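Local coordinates for protein putrescine aminotransferase (Halomonas elongata DSM 2581, PDB 6GWI) that probably transfers amino groups from amines such as putrescine to carbonyl acceptors, using pyridoxal-5'-phosphate as its cofactor, at residues Cys201-Ala204 and Leu205-Lys208; Tyr81-Thr84 and Phe85-Thr88; Thr73-Leu76 and Glu77-Tyr81; Phe19-Phe22 and Lys23-Gly26. All coordinates share one frame; numbering follows the deposited sequence.

Interaction 1. Residues Cys201-Ala204 and Leu205-Lys208; sequences CAEA and LEEK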
ATOM      1  N   CYS B 201      19.554  26.221   6.586  1.00 37.40           N
ATOM      2  CA  CYS B 201      18.928  25.016   6.050  1.00 38.35           C
ATOM      3  C   CYS B 201      17.894  25.345   4.981  1.00 34.34           C
ATOM      4  O   CYS B 201      17.700  24.552   4.051  1.00 26.89           O
ATOM      5  CB  CYS B 201      18.321  24.213   7.196  1.00 31.87           C
ATOM      6  SG  CYS B 201      19.593  23.566   8.306  1.00 32.50           S
ATOM      7  N   ALA B 202      17.220  26.493   5.092  1.00 31.43           N
ATOM      8  CA  ALA B 202      16.353  26.951   4.010  1.00 25.89           C
ATOM      9  C   ALA B 202      17.167  27.346   2.781  1.00 23.60           C
ATOM     10  O   ALA B 202      16.760  27.075   1.646  1.00 27.59           O
ATOM     11  CB  ALA B 202      15.495  28.126   4.479  1.00 31.64           C
ATOM     12  N   GLU B 203      18.309  28.012   2.984  1.00 31.39           N
ATOM     13  CA  GLU B 203      19.151  28.389   1.853  1.00 27.90           C
ATOM     14  C   GLU B 203      19.697  27.164   1.132  1.00 29.18           C
ATOM     15  O   GLU B 203      19.991  27.230  -0.067  1.00 26.24           O
ATOM     16  CB  GLU B 203      20.296  29.289   2.320  1.00 26.22           C
ATOM     17  CG  GLU B 203      21.244  29.736   1.206  1.00 64.22           C
ATOM     18  CD  GLU B 203      20.524  30.335   0.005  1.00 56.92           C
ATOM     19  OE1 GLU B 203      19.422  30.897   0.180  1.00 51.02           O
ATOM     20  OE2 GLU B 203      21.065  30.245  -1.117  1.00 58.55           O
ATOM     21  N   ALA B 204      19.841  26.040   1.842  1.00 30.66           N
ATOM     22  CA  ALA B 204      20.280  24.808   1.197  1.00 28.75           C
ATOM     23  C   ALA B 204      19.325  24.391   0.089  1.00 35.98           C
ATOM     24  O   ALA B 204      19.758  23.824  -0.920  1.00 30.66           O
ATOM     25  CB  ALA B 204      20.410  23.687   2.230  1.00 28.50           C
ATOM     26  N   LEU B 205      18.026  24.652   0.259  1.00 23.29           N
ATOM     27  CA  LEU B 205      17.067  24.358  -0.801  1.00 25.24           C
ATOM     28  C   LEU B 205      17.364  25.182  -2.049  1.00 28.15           C
ATOM     29  O   LEU B 205      17.429  24.645  -3.161  1.00 23.42           O
ATOM     30  CB  LEU B 205      15.643  24.626  -0.313  1.00 22.19           C
ATOM     31  CG  LEU B 205      14.562  24.459  -1.381  1.00 23.70           C
ATOM     32  CD1 LEU B 205      14.556  23.022  -1.915  1.00 21.72           C
ATOM     33  CD2 LEU B 205      13.192  24.840  -0.842  1.00 28.00           C
ATOM     34  N   GLU B 206      17.541  26.495  -1.885  1.00 29.60           N
ATOM     35  CA  GLU B 206      17.877  27.334  -3.028  1.00 32.31           C
ATOM     36  C   GLU B 206      19.155  26.846  -3.699  1.00 22.53           C
ATOM     37  O   GLU B 206      19.239  26.792  -4.932  1.00 25.73           O
ATOM     38  CB  GLU B 206      18.030  28.791  -2.594  1.00 41.17           C
ATOM     39  CG  GLU B 206      18.509  29.705  -3.713  1.00 41.51           C
ATOM     40  CD  GLU B 206      18.089  31.149  -3.519  1.00 39.36           C
ATOM     41  OE1 GLU B 206      18.219  31.663  -2.388  1.00 36.91           O
ATOM     42  OE2 GLU B 206      17.615  31.767  -4.496  1.00 41.40           O
ATOM     43  N   GLU B 207      20.166  26.491  -2.900  1.00 24.93           N
ATOM     44  CA  GLU B 207      21.415  25.999  -3.466  1.00 35.92           C
ATOM     45  C   GLU B 207      21.172  24.763  -4.320  1.00 27.20           C
ATOM     46  O   GLU B 207      21.695  24.654  -5.435  1.00 26.98           O
ATOM     47  CB  GLU B 207      22.409  25.682  -2.346  1.00 48.33           C
ATOM     48  CG  GLU B 207      22.827  26.884  -1.511  1.00 85.09           C
ATOM     49  CD  GLU B 207      23.571  26.490  -0.248  1.00112.46           C
ATOM     50  OE1 GLU B 207      24.242  25.436  -0.253  1.00119.04           O
ATOM     51  OE2 GLU B 207      23.486  27.235   0.752  1.00136.50           O
ATOM     52  N   LYS B 208      20.359  23.829  -3.825  1.00 25.82           N
ATOM     53  CA  LYS B 208      20.112  22.610  -4.584  1.00 21.39           C
ATOM     54  C   LYS B 208      19.380  22.928  -5.883  1.00 27.66           C
ATOM     55  O   LYS B 208      19.705  22.377  -6.941  1.00 24.50           O
ATOM     56  CB  LYS B 208      19.294  21.628  -3.751  1.00 21.68           C
ATOM     57  CG  LYS B 208      19.341  20.206  -4.275  1.00 31.22           C
ATOM     58  CD  LYS B 208      20.721  19.638  -3.972  1.00 31.85           C
ATOM     59  CE  LYS B 208      21.295  18.767  -5.054  1.00 45.82           C
ATOM     60  NZ  LYS B 208      22.562  18.170  -4.536  1.00 43.76           N
TER

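Interaction 2. Residues Tyr81-Thr84 and Phe85-Thr88; sequences YYNT and FFKT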
ATOM      1  N   TYR B  81     -16.757  -4.350   0.424  1.00 25.75           N
ATOM      2  CA  TYR B  81     -15.812  -3.856  -0.559  1.00 23.75           C
ATOM      3  C   TYR B  81     -16.527  -3.617  -1.878  1.00 21.19           C
ATOM      4  O   TYR B  81     -17.426  -4.374  -2.256  1.00 19.50           O
ATOM      5  CB  TYR B  81     -14.657  -4.837  -0.811  1.00 21.99           C
ATOM      6  CG  TYR B  81     -13.827  -4.423  -2.007  1.00 16.39           C
ATOM      7  CD1 TYR B  81     -12.952  -3.346  -1.923  1.00 24.32           C
ATOM      8  CD2 TYR B  81     -13.947  -5.073  -3.230  1.00 20.44           C
ATOM      9  CE1 TYR B  81     -12.205  -2.940  -3.011  1.00 15.44           C
ATOM     10  CE2 TYR B  81     -13.203  -4.675  -4.327  1.00 28.21           C
ATOM     11  CZ  TYR B  81     -12.334  -3.606  -4.208  1.00 27.40           C
ATOM     12  OH  TYR B  81     -11.591  -3.191  -5.285  1.00 22.64           O
ATOM     13  N   TYR B  82     -16.132  -2.551  -2.563  1.00 18.79           N
ATOM     14  CA  TYR B  82     -16.315  -2.478  -4.004  1.00 28.65           C
ATOM     15  C   TYR B  82     -15.280  -1.510  -4.561  1.00 20.06           C
ATOM     16  O   TYR B  82     -14.740  -0.668  -3.838  1.00 21.73           O
ATOM     17  CB  TYR B  82     -17.735  -2.072  -4.406  1.00 21.85           C
ATOM     18  CG  TYR B  82     -17.956  -2.433  -5.849  1.00 22.51           C
ATOM     19  CD1 TYR B  82     -18.130  -3.757  -6.230  1.00 18.94           C
ATOM     20  CD2 TYR B  82     -17.908  -1.467  -6.842  1.00 26.00           C
ATOM     21  CE1 TYR B  82     -18.286  -4.102  -7.556  1.00 20.78           C
ATOM     22  CE2 TYR B  82     -18.067  -1.802  -8.170  1.00 22.56           C
ATOM     23  CZ  TYR B  82     -18.252  -3.121  -8.522  1.00 21.59           C
ATOM     24  OH  TYR B  82     -18.410  -3.459  -9.847  1.00 22.92           O
ATOM     25  N   ASN B  83     -14.983  -1.663  -5.848  1.00 20.74           N
ATOM     26  CA  ASN B  83     -13.910  -0.890  -6.448  1.00 20.91           C
ATOM     27  C   ASN B  83     -14.408   0.494  -6.853  1.00 21.08           C
ATOM     28  O   ASN B  83     -15.606   0.736  -7.020  1.00 25.33           O
ATOM     29  CB  ASN B  83     -13.318  -1.619  -7.661  1.00 23.88           C
ATOM     30  CG  ASN B  83     -14.226  -1.582  -8.878  1.00 18.78           C
ATOM     31  OD1 ASN B  83     -14.361  -0.550  -9.538  1.00 16.61           O
ATOM     32  ND2 ASN B  83     -14.831  -2.722  -9.198  1.00 26.15           N
ATOM     33  N   THR B  84     -13.460   1.425  -6.966  1.00 18.13           N
ATOM     34  CA  THR B  84     -13.719   2.742  -7.530  1.00 18.19           C
ATOM     35  C   THR B  84     -13.134   2.883  -8.931  1.00 17.14           C
ATOM     36  O   THR B  84     -12.889   4.005  -9.387  1.00 18.61           O
ATOM     37  CB  THR B  84     -13.171   3.832  -6.606  1.00 19.28           C
ATOM     38  OG1 THR B  84     -11.798   3.560  -6.295  1.00 18.19           O
ATOM     39  CG2 THR B  84     -13.982   3.893  -5.323  1.00 19.19           C
ATOM     40  N   PHE B  85     -12.891   1.759  -9.615  1.00 21.26           N
ATOM     41  CA  PHE B  85     -12.336   1.728 -10.962  1.00 26.52           C
ATOM     42  C   PHE B  85     -13.400   1.854 -12.052  1.00 24.85           C
ATOM     43  O   PHE B  85     -13.176   2.523 -13.066  1.00 27.59           O
ATOM     44  CB  PHE B  85     -11.580   0.411 -11.200  1.00 16.53           C
ATOM     45  CG  PHE B  85     -10.260   0.295 -10.479  1.00 18.34           C
ATOM     46  CD1 PHE B  85      -9.096   0.022 -11.187  1.00 21.92           C
ATOM     47  CD2 PHE B  85     -10.180   0.426  -9.101  1.00 20.93           C
ATOM     48  CE1 PHE B  85      -7.877  -0.106 -10.537  1.00 20.89           C
ATOM     49  CE2 PHE B  85      -8.962   0.301  -8.444  1.00 24.63           C
ATOM     50  CZ  PHE B  85      -7.810   0.035  -9.166  1.00 24.77           C
ATOM     51  N   PHE B  86     -14.539   1.188 -11.882  1.00 34.19           N
ATOM     52  CA  PHE B  86     -15.466   0.947 -12.990  1.00 20.28           C
ATOM     53  C   PHE B  86     -16.457   2.091 -13.189  1.00 23.69           C
ATOM     54  O   PHE B  86     -17.666   1.868 -13.235  1.00 22.92           O
ATOM     55  CB  PHE B  86     -16.214  -0.363 -12.760  1.00 27.25           C
ATOM     56  CG  PHE B  86     -15.333  -1.582 -12.708  1.00 25.78           C
ATOM     57  CD1 PHE B  86     -13.972  -1.510 -12.985  1.00 22.75           C
ATOM     58  CD2 PHE B  86     -15.879  -2.812 -12.378  1.00 27.75           C
ATOM     59  CE1 PHE B  86     -13.178  -2.647 -12.927  1.00 29.04           C
ATOM     60  CE2 PHE B  86     -15.092  -3.947 -12.316  1.00 39.94           C
ATOM     61  CZ  PHE B  86     -13.741  -3.866 -12.596  1.00 32.62           C
ATOM     62  N   LYS B  87     -15.968   3.321 -13.342  1.00 23.17           N
ATOM     63  CA  LYS B  87     -16.846   4.493 -13.317  1.00 21.99           C
ATOM     64  C   LYS B  87     -17.796   4.406 -12.124  1.00 27.53           C
ATOM     65  O   LYS B  87     -18.991   4.693 -12.230  1.00 25.64           O
ATOM     66  CB  LYS B  87     -17.627   4.636 -14.628  1.00 19.79           C
ATOM     67  CG  LYS B  87     -16.766   4.826 -15.882  1.00 20.39           C
ATOM     68  CD  LYS B  87     -17.630   4.858 -17.145  1.00 49.08           C
ATOM     69  CE  LYS B  87     -16.813   5.162 -18.399  1.00 60.50           C
ATOM     70  NZ  LYS B  87     -17.621   5.053 -19.652  1.00 49.74           N
ATOM     71  N   THR B  88     -17.255   3.983 -10.977  1.00 29.07           N
ATOM     72  CA  THR B  88     -18.044   3.711  -9.787  1.00 26.48           C
ATOM     73  C   THR B  88     -17.461   4.416  -8.573  1.00 20.70           C
ATOM     74  O   THR B  88     -16.252   4.651  -8.484  1.00 22.07           O
ATOM     75  CB  THR B  88     -18.110   2.207  -9.454  1.00 26.78           C
ATOM     76  OG1 THR B  88     -16.808   1.625  -9.620  1.00 28.11           O
ATOM     77  CG2 THR B  88     -19.123   1.491 -10.324  1.00 29.84           C
TER

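Interaction 3. Residues Thr73-Leu76 and Glu77-Tyr81; sequences TAQL and EQLPY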
ATOM      1  N   THR B  73     -18.294  -2.349  11.417  1.00 25.51           N
ATOM      2  CA  THR B  73     -19.261  -3.441  11.383  1.00 25.69           C
ATOM      3  C   THR B  73     -20.444  -3.095  10.488  1.00 23.36           C
ATOM      4  O   THR B  73     -20.886  -3.926   9.686  1.00 23.41           O
ATOM      5  CB  THR B  73     -19.739  -3.773  12.799  1.00 29.14           C
ATOM      6  OG1 THR B  73     -18.620  -4.140  13.616  1.00 27.88           O
ATOM      7  CG2 THR B  73     -20.742  -4.917  12.774  1.00 24.61           C
ATOM      8  N   ALA B  74     -20.971  -1.874  10.612  1.00 25.28           N
ATOM      9  CA  ALA B  74     -22.138  -1.482   9.828  1.00 31.79           C
ATOM     10  C   ALA B  74     -21.829  -1.468   8.335  1.00 38.64           C
ATOM     11  O   ALA B  74     -22.652  -1.902   7.520  1.00 24.04           O
ATOM     12  CB  ALA B  74     -22.635  -0.109  10.287  1.00 27.03           C
ATOM     13  N   GLN B  75     -20.651  -0.963   7.952  1.00 24.84           N
ATOM     14  CA  GLN B  75     -20.300  -0.911   6.535  1.00 22.82           C
ATOM     15  C   GLN B  75     -20.019  -2.302   5.982  1.00 23.29           C
ATOM     16  O   GLN B  75     -20.388  -2.608   4.843  1.00 29.12           O
ATOM     17  CB  GLN B  75     -19.084  -0.007   6.312  1.00 22.09           C
ATOM     18  CG  GLN B  75     -18.714   0.174   4.830  1.00 22.27           C
ATOM     19  CD  GLN B  75     -19.873   0.699   4.002  1.00 31.82           C
ATOM     20  OE1 GLN B  75     -20.135   0.232   2.892  1.00 30.20           O
ATOM     21  NE2 GLN B  75     -20.570   1.683   4.543  1.00 21.59           N
ATOM     22  N   LEU B  76     -19.365  -3.158   6.772  1.00 21.87           N
ATOM     23  CA  LEU B  76     -19.089  -4.516   6.322  1.00 23.23           C
ATOM     24  C   LEU B  76     -20.374  -5.286   6.056  1.00 23.11           C
ATOM     25  O   LEU B  76     -20.418  -6.134   5.157  1.00 34.25           O
ATOM     26  CB  LEU B  76     -18.244  -5.243   7.363  1.00 20.72           C
ATOM     27  CG  LEU B  76     -16.779  -4.831   7.451  1.00 22.73           C
ATOM     28  CD1 LEU B  76     -16.191  -5.267   8.775  1.00 22.86           C
ATOM     29  CD2 LEU B  76     -16.001  -5.445   6.307  1.00 19.75           C
ATOM     30  N   GLU B  77     -21.435  -4.988   6.809  1.00 26.88           N
ATOM     31  CA  GLU B  77     -22.716  -5.646   6.599  1.00 32.79           C
ATOM     32  C   GLU B  77     -23.445  -5.098   5.383  1.00 36.59           C
ATOM     33  O   GLU B  77     -24.282  -5.796   4.799  1.00 38.47           O
ATOM     34  CB  GLU B  77     -23.598  -5.485   7.841  1.00 25.06           C
ATOM     35  CG  GLU B  77     -23.121  -6.304   9.023  1.00 30.49           C
ATOM     36  CD  GLU B  77     -23.849  -5.981  10.313  1.00 38.38           C
ATOM     37  OE1 GLU B  77     -24.512  -4.923  10.389  1.00 43.54           O
ATOM     38  OE2 GLU B  77     -23.750  -6.791  11.257  1.00 43.88           O
ATOM     39  N   GLN B  78     -23.162  -3.854   5.006  1.00 29.21           N
ATOM     40  CA  GLN B  78     -23.853  -3.207   3.894  1.00 29.61           C
ATOM     41  C   GLN B  78     -23.087  -3.429   2.592  1.00 32.29           C
ATOM     42  O   GLN B  78     -23.633  -3.961   1.621  1.00 29.81           O
ATOM     43  CB  GLN B  78     -24.024  -1.714   4.198  1.00 36.92           C
ATOM     44  CG  GLN B  78     -24.923  -0.975   3.228  1.00 51.82           C
ATOM     45  CD  GLN B  78     -26.390  -1.292   3.470  1.00 75.71           C
ATOM     46  OE1 GLN B  78     -27.123  -1.653   2.550  1.00 93.56           O
ATOM     47  NE2 GLN B  78     -26.825  -1.158   4.718  1.00 69.35           N
ATOM     48  N   LEU B  79     -21.812  -3.037   2.576  1.00 25.18           N
ATOM     49  CA  LEU B  79     -20.960  -3.154   1.391  1.00 21.14           C
ATOM     50  C   LEU B  79     -19.521  -3.275   1.868  1.00 21.95           C
ATOM     51  O   LEU B  79     -18.822  -2.268   2.048  1.00 20.08           O
ATOM     52  CB  LEU B  79     -21.118  -1.955   0.458  1.00 28.20           C
ATOM     53  CG  LEU B  79     -20.322  -1.967  -0.850  1.00 28.53           C
ATOM     54  CD1 LEU B  79     -20.808  -3.065  -1.777  1.00 29.04           C
ATOM     55  CD2 LEU B  79     -20.405  -0.609  -1.539  1.00 24.94           C
ATOM     56  N   PRO B  80     -19.038  -4.499   2.095  1.00 30.62           N
ATOM     57  CA  PRO B  80     -17.685  -4.633   2.656  1.00 19.16           C
ATOM     58  C   PRO B  80     -16.614  -4.102   1.724  1.00 18.82           C
ATOM     59  O   PRO B  80     -15.669  -3.444   2.176  1.00 25.38           O
ATOM     60  CB  PRO B  80     -17.548  -6.143   2.891  1.00 22.80           C
ATOM     61  CG  PRO B  80     -18.492  -6.760   1.928  1.00 30.75           C
ATOM     62  CD  PRO B  80     -19.656  -5.813   1.831  1.00 45.33           C
ATOM     63  N   TYR B  81     -16.757  -4.350   0.424  1.00 25.75           N
ATOM     64  CA  TYR B  81     -15.812  -3.856  -0.559  1.00 23.75           C
ATOM     65  C   TYR B  81     -16.527  -3.617  -1.878  1.00 21.19           C
ATOM     66  O   TYR B  81     -17.426  -4.374  -2.256  1.00 19.50           O
ATOM     67  CB  TYR B  81     -14.657  -4.837  -0.811  1.00 21.99           C
ATOM     68  CG  TYR B  81     -13.827  -4.423  -2.007  1.00 16.39           C
ATOM     69  CD1 TYR B  81     -12.952  -3.346  -1.923  1.00 24.32           C
ATOM     70  CD2 TYR B  81     -13.947  -5.073  -3.230  1.00 20.44           C
ATOM     71  CE1 TYR B  81     -12.205  -2.940  -3.011  1.00 15.44           C
ATOM     72  CE2 TYR B  81     -13.203  -4.675  -4.327  1.00 28.21           C
ATOM     73  CZ  TYR B  81     -12.334  -3.606  -4.208  1.00 27.40           C
ATOM     74  OH  TYR B  81     -11.591  -3.191  -5.285  1.00 22.64           O
TER

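Interaction 4. Residues Phe19-Phe22 and Lys23-Gly26; sequences FTDF and KALG. With EDO (1,2-ethanediol), chain E.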
ATOM      1  N   PHE B  19      11.117  -3.683   9.254  1.00 24.26           N
ATOM      2  CA  PHE B  19      12.277  -3.025   9.860  1.00 20.73           C
ATOM      3  C   PHE B  19      12.824  -3.838  11.034  1.00 28.46           C
ATOM      4  O   PHE B  19      12.876  -3.383  12.178  1.00 23.63           O
ATOM      5  CB  PHE B  19      11.930  -1.603  10.312  1.00 16.92           C
ATOM      6  CG  PHE B  19      11.748  -0.622   9.180  1.00 18.58           C
ATOM      7  CD1 PHE B  19      10.511  -0.468   8.570  1.00 16.88           C
ATOM      8  CD2 PHE B  19      12.809   0.152   8.732  1.00 19.83           C
ATOM      9  CE1 PHE B  19      10.338   0.435   7.532  1.00 27.38           C
ATOM     10  CE2 PHE B  19      12.641   1.055   7.692  1.00 17.94           C
ATOM     11  CZ  PHE B  19      11.405   1.196   7.092  1.00 17.06           C
ATOM     12  N   THR B  20      13.228  -5.070  10.731  1.00 25.28           N
ATOM     13  CA  THR B  20      13.608  -6.020  11.765  1.00 27.50           C
ATOM     14  C   THR B  20      14.871  -6.774  11.378  1.00 28.05           C
ATOM     15  O   THR B  20      15.046  -7.165  10.221  1.00 26.32           O
ATOM     16  CB  THR B  20      12.467  -7.024  12.019  1.00 30.38           C
ATOM     17  OG1 THR B  20      11.369  -6.356  12.653  1.00 31.14           O
ATOM     18  CG2 THR B  20      12.925  -8.170  12.898  1.00 27.94           C
ATOM     19  N   ASP B  21      15.746  -6.971  12.364  1.00 21.17           N
ATOM     20  CA  ASP B  21      16.866  -7.908  12.273  1.00 28.31           C
ATOM     21  C   ASP B  21      16.268  -9.286  12.539  1.00 19.02           C
ATOM     22  O   ASP B  21      16.118  -9.710  13.687  1.00 30.82           O
ATOM     23  CB  ASP B  21      17.955  -7.544  13.277  1.00 23.73           C
ATOM     24  CG  ASP B  21      19.192  -8.432  13.167  1.00 27.47           C
ATOM     25  OD1 ASP B  21      20.312  -7.923  13.388  1.00 28.92           O
ATOM     26  OD2 ASP B  21      19.050  -9.634  12.869  1.00 25.46           O
ATOM     27  N   PHE B  22      15.896  -9.982  11.461  1.00 26.69           N
ATOM     28  CA  PHE B  22      15.152 -11.230  11.594  1.00 28.24           C
ATOM     29  C   PHE B  22      15.877 -12.203  12.509  1.00 25.08           C
ATOM     30  O   PHE B  22      15.280 -12.794  13.415  1.00 24.26           O
ATOM     31  CB  PHE B  22      14.947 -11.877  10.222  1.00 22.96           C
ATOM     32  CG  PHE B  22      14.262 -10.997   9.228  1.00 26.01           C
ATOM     33  CD1 PHE B  22      13.049 -10.403   9.529  1.00 22.99           C
ATOM     34  CD2 PHE B  22      14.834 -10.759   7.990  1.00 31.71           C
ATOM     35  CE1 PHE B  22      12.416  -9.593   8.612  1.00 21.54           C
ATOM     36  CE2 PHE B  22      14.208  -9.946   7.068  1.00 28.89           C
ATOM     37  CZ  PHE B  22      12.996  -9.360   7.380  1.00 19.92           C
ATOM     38  N   LYS B  23      17.183 -12.369  12.290  1.00 21.35           N
ATOM     39  CA  LYS B  23      17.942 -13.361  13.040  1.00 25.58           C
ATOM     40  C   LYS B  23      17.988 -13.010  14.522  1.00 33.94           C
ATOM     41  O   LYS B  23      17.709 -13.853  15.381  1.00 25.51           O
ATOM     42  CB  LYS B  23      19.352 -13.470  12.463  1.00 21.62           C
ATOM     43  CG  LYS B  23      20.164 -14.610  13.035  1.00 25.53           C
ATOM     44  CD  LYS B  23      21.608 -14.536  12.584  1.00 25.98           C
ATOM     45  CE  LYS B  23      22.394 -15.735  13.086  1.00 30.31           C
ATOM     46  NZ  LYS B  23      23.757 -15.763  12.498  1.00 40.13           N
ATOM     47  N   ALA B  24      18.330 -11.759  14.838  1.00 29.54           N
ATOM     48  CA  ALA B  24      18.421 -11.342  16.232  1.00 25.68           C
ATOM     49  C   ALA B  24      17.088 -11.521  16.945  1.00 28.79           C
ATOM     50  O   ALA B  24      17.034 -12.044  18.065  1.00 28.13           O
ATOM     51  CB  ALA B  24      18.878  -9.885  16.315  1.00 80.83           C
ATOM     52  N   LEU B  25      15.994 -11.095  16.311  1.00 25.36           N
ATOM     53  CA  LEU B  25      14.695 -11.194  16.964  1.00 26.09           C
ATOM     54  C   LEU B  25      14.294 -12.649  17.179  1.00 25.48           C
ATOM     55  O   LEU B  25      13.721 -12.991  18.220  1.00 26.38           O
ATOM     56  CB  LEU B  25      13.634 -10.460  16.143  1.00 23.84           C
ATOM     57  CG  LEU B  25      12.234 -10.468  16.762  1.00 34.88           C
ATOM     58  CD1 LEU B  25      12.244  -9.794  18.130  1.00 32.60           C
ATOM     59  CD2 LEU B  25      11.226  -9.803  15.840  1.00 37.83           C
ATOM     60  N   GLY B  26      14.583 -13.518  16.209  1.00 25.79           N
ATOM     61  CA  GLY B  26      14.303 -14.933  16.392  1.00 31.89           C
ATOM     62  C   GLY B  26      15.031 -15.526  17.583  1.00 34.25           C
ATOM     63  O   GLY B  26      14.505 -16.406  18.270  1.00 31.14           O
TER
HETATM   64  C1  EDO E 502      11.030 -13.846  15.170  1.00 50.92           C
HETATM   65  O1  EDO E 502       9.641 -13.839  15.520  1.00 34.47           O
HETATM   66  C2  EDO E 502      11.183 -13.337  13.743  1.00 38.59           C
HETATM   67  O2  EDO E 502      12.442 -12.674  13.585  1.00 32.94           O

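Interaction 1. Residues Cys201-Ala204 and Leu205-Lys208
Two carboxylates, those of E203 and E206, crowd each other on one flank of the helix, their planes turned 49° apart. Oxygen faces oxygen: OE1 of E203 and OE1 of E206 are two acceptors 2.9 Å apart. The chain of E203 causes it by leaving CB with CG anti to the backbone N (chi1 180°) and then bending at chi2, which swings the acid over E206 CB. Like charges this near would probably raise the proton affinity of one acid. Part of the cost is probably offset at the other oxygen, since E206 OE2 forms a salt bridge to K248 and a hydrogen bond to Y249. The third acid, E207, comes in from the other side and crosses E203 at about a right angle, its OE2 3.4 Å from E203 CG; it is poorly ordered and also touches a crystal neighbour, so its pose carries less weight. Beneath the acids the i+4 bonds hold from E203 onward: E207 N reaches E203 O at 2.9 Å, and K208 N reaches A204 O at 3.0 Å, while L205 N makes a weak bond to A202 O. K208 turns its amine to E211, the next acid along. The opposite face is greasy, with A202 on A241 and V242, and L205 wedged against I144, I180 and L246. Acids three and four residues apart on one flank, with apolar side chains pointing inward, make this a typical amphipathic alpha-helix, here helix 194-212 packed on strands 142-146 and 177-180 of the parallel sheet and on helix 238-248.

Interaction 2. Residues Tyr81-Thr84 and Phe85-Thr88
An Asx turn that starts at N83 folds this linker, which carries the chain from helix 66-78 to strand 88-89 at the subunit interface. N83 OD1 takes two backbone amides in its carbonyl plane: F85 N at 2.7 Å, on a lone pair, and F86 N at 2.9 Å. Two bonds on one oxygen fix the rotation of the amide, and the torsion that allows them is chi1 74°, which sets CG between the backbone N and the carbonyl carbon. Just beyond, F86 is the centre of an inverse gamma turn, closed weakly by K87 N on F85 O. T88 doubles back to the start of the turn, its OG1 donating to N83 O at 3.0 Å from above the carbonyl plane. Replacing N83 by an alanine would probably leave the amides of F85 and F86 without their shared acceptor and set the turn free to open. The other end of the amide is equally busy: ND2 donates to G55 O of the second subunit, while R413 of that subunit makes a cation-pi contact with the F86 ring. F85 packs on P18 of the same neighbour, and its side chain lies about 6 Å from a bound pyridoxal phosphate, so the linker lies close to a cofactor site. Y82 approaches F86 at about a right angle, its OH 3.6 Å from F86 CD2. Between those two aromatics sits N83 ND2, 3.3 Å above the F86 ring, displaced toward the rim, with amide and ring planes 63° apart.

Interaction 3. Residues Thr73-Leu76 and Glu77-Tyr81
This is a helix-end contact: residues T73 to Q78 are the last turns of helix 66-78, and L79 is where the chain leaves helical geometry, at the dimer interface. The final carbonyls mark the change. Q75 O accepts L79 N at 2.7 Å, with the amide nearly in line with the C=O, and Q78 N adds a weak bond to the same oxygen. One residue on, the pattern stops: P80 has no N-H to offer, and its CD rests 3.4 Å from L76 O instead. The side chains follow suit, with L76 CD2 meeting P80 CB at 3.8 Å as the two cross at a slant. Q75 and L79 lie side by side, pointing the same way. With CG anti to the backbone N (chi1 -176°) and a bend at chi2, the Q75 chain folds forward and brings CG within 3.7 Å of L79 O; the side chain also packs on P324, T325 and A328 of helix 324-339. An alanine at Q75 would probably leave P324, T325 and A328 without the chain that packs on them and open a gap beside L79. Two residues earlier, E77 N bonds T73 O at 3.1 Å, and E77 runs alongside T73, its OE2 3.9 Å from T73 CG2. The T73 hydroxyl bonds V69 O and also meets the hydroxyl of T73 of the second subunit, while L76 packs on A72 of that subunit. Chemically, the proline cannot donate to L76 O, which is consistent with the helix ending here and the chain leading off toward Y81.

Interaction 4. Residues Phe19-Phe22 and Lys23-Gly26
Chi1 of D21 is -176°, which puts CG anti to the backbone N and swings the carboxylate forward over the first turn of helix 22-28. There OD2 takes A24 N at 3.0 Å, with 172° at the hydrogen, the amide arriving from above the carboxylate plane rather than within it. The same swing lays A24 CB against the acid, 3.5 Å from D21 CG. T20 helps by holding its methyl anti to the backbone N (chi1 -70° for OG1), so that CG2 touches L25 CD2 at 3.8 Å while the hydroxyl turns to P18 O. Behind the cap the helical bonds begin: L25 N to D21 O at 3.0 Å, then G26 N to F22 O at the same 3.0 Å. F22 O has a second, weak partner in O2 of a 1,2-ethanediol, probably a leftover of crystallisation. One face of the F22 ring has T20 O over its centre. The acid's charge near the helix start would probably be favoured by the positive end of the helix dipole. The second subunit packs against this step: T20 and D21 pair antiparallel with one of its strands, F22 packs on F314 and L25 on K87 of that subunit. An aspartate whose side chain accepts from the amide three residues on is a classic N-cap, here starting a helix straight off a short, weakly bonded strand that pairs with one of the second subunit.

How the interactions relate
From the N terminus, interaction 4 comes first, at the short step from strand 20-21 into helix 22-28. Interaction 3 follows at the close of helix 66-78, and interaction 2 takes over directly, the two sharing Y81, with centres 15 Å apart; together they form one continuous run from helix end through linker to strand 88-89. Interaction 1 lies last, on helix 194-212, about 49 Å from interaction 3 centre to centre and across the chain's middle. Each is a local contact, so they stand in series and none crosses or encloses another. Interactions 2, 3 and 4 all touch the second subunit, whereas interaction 1 packs within its own chain.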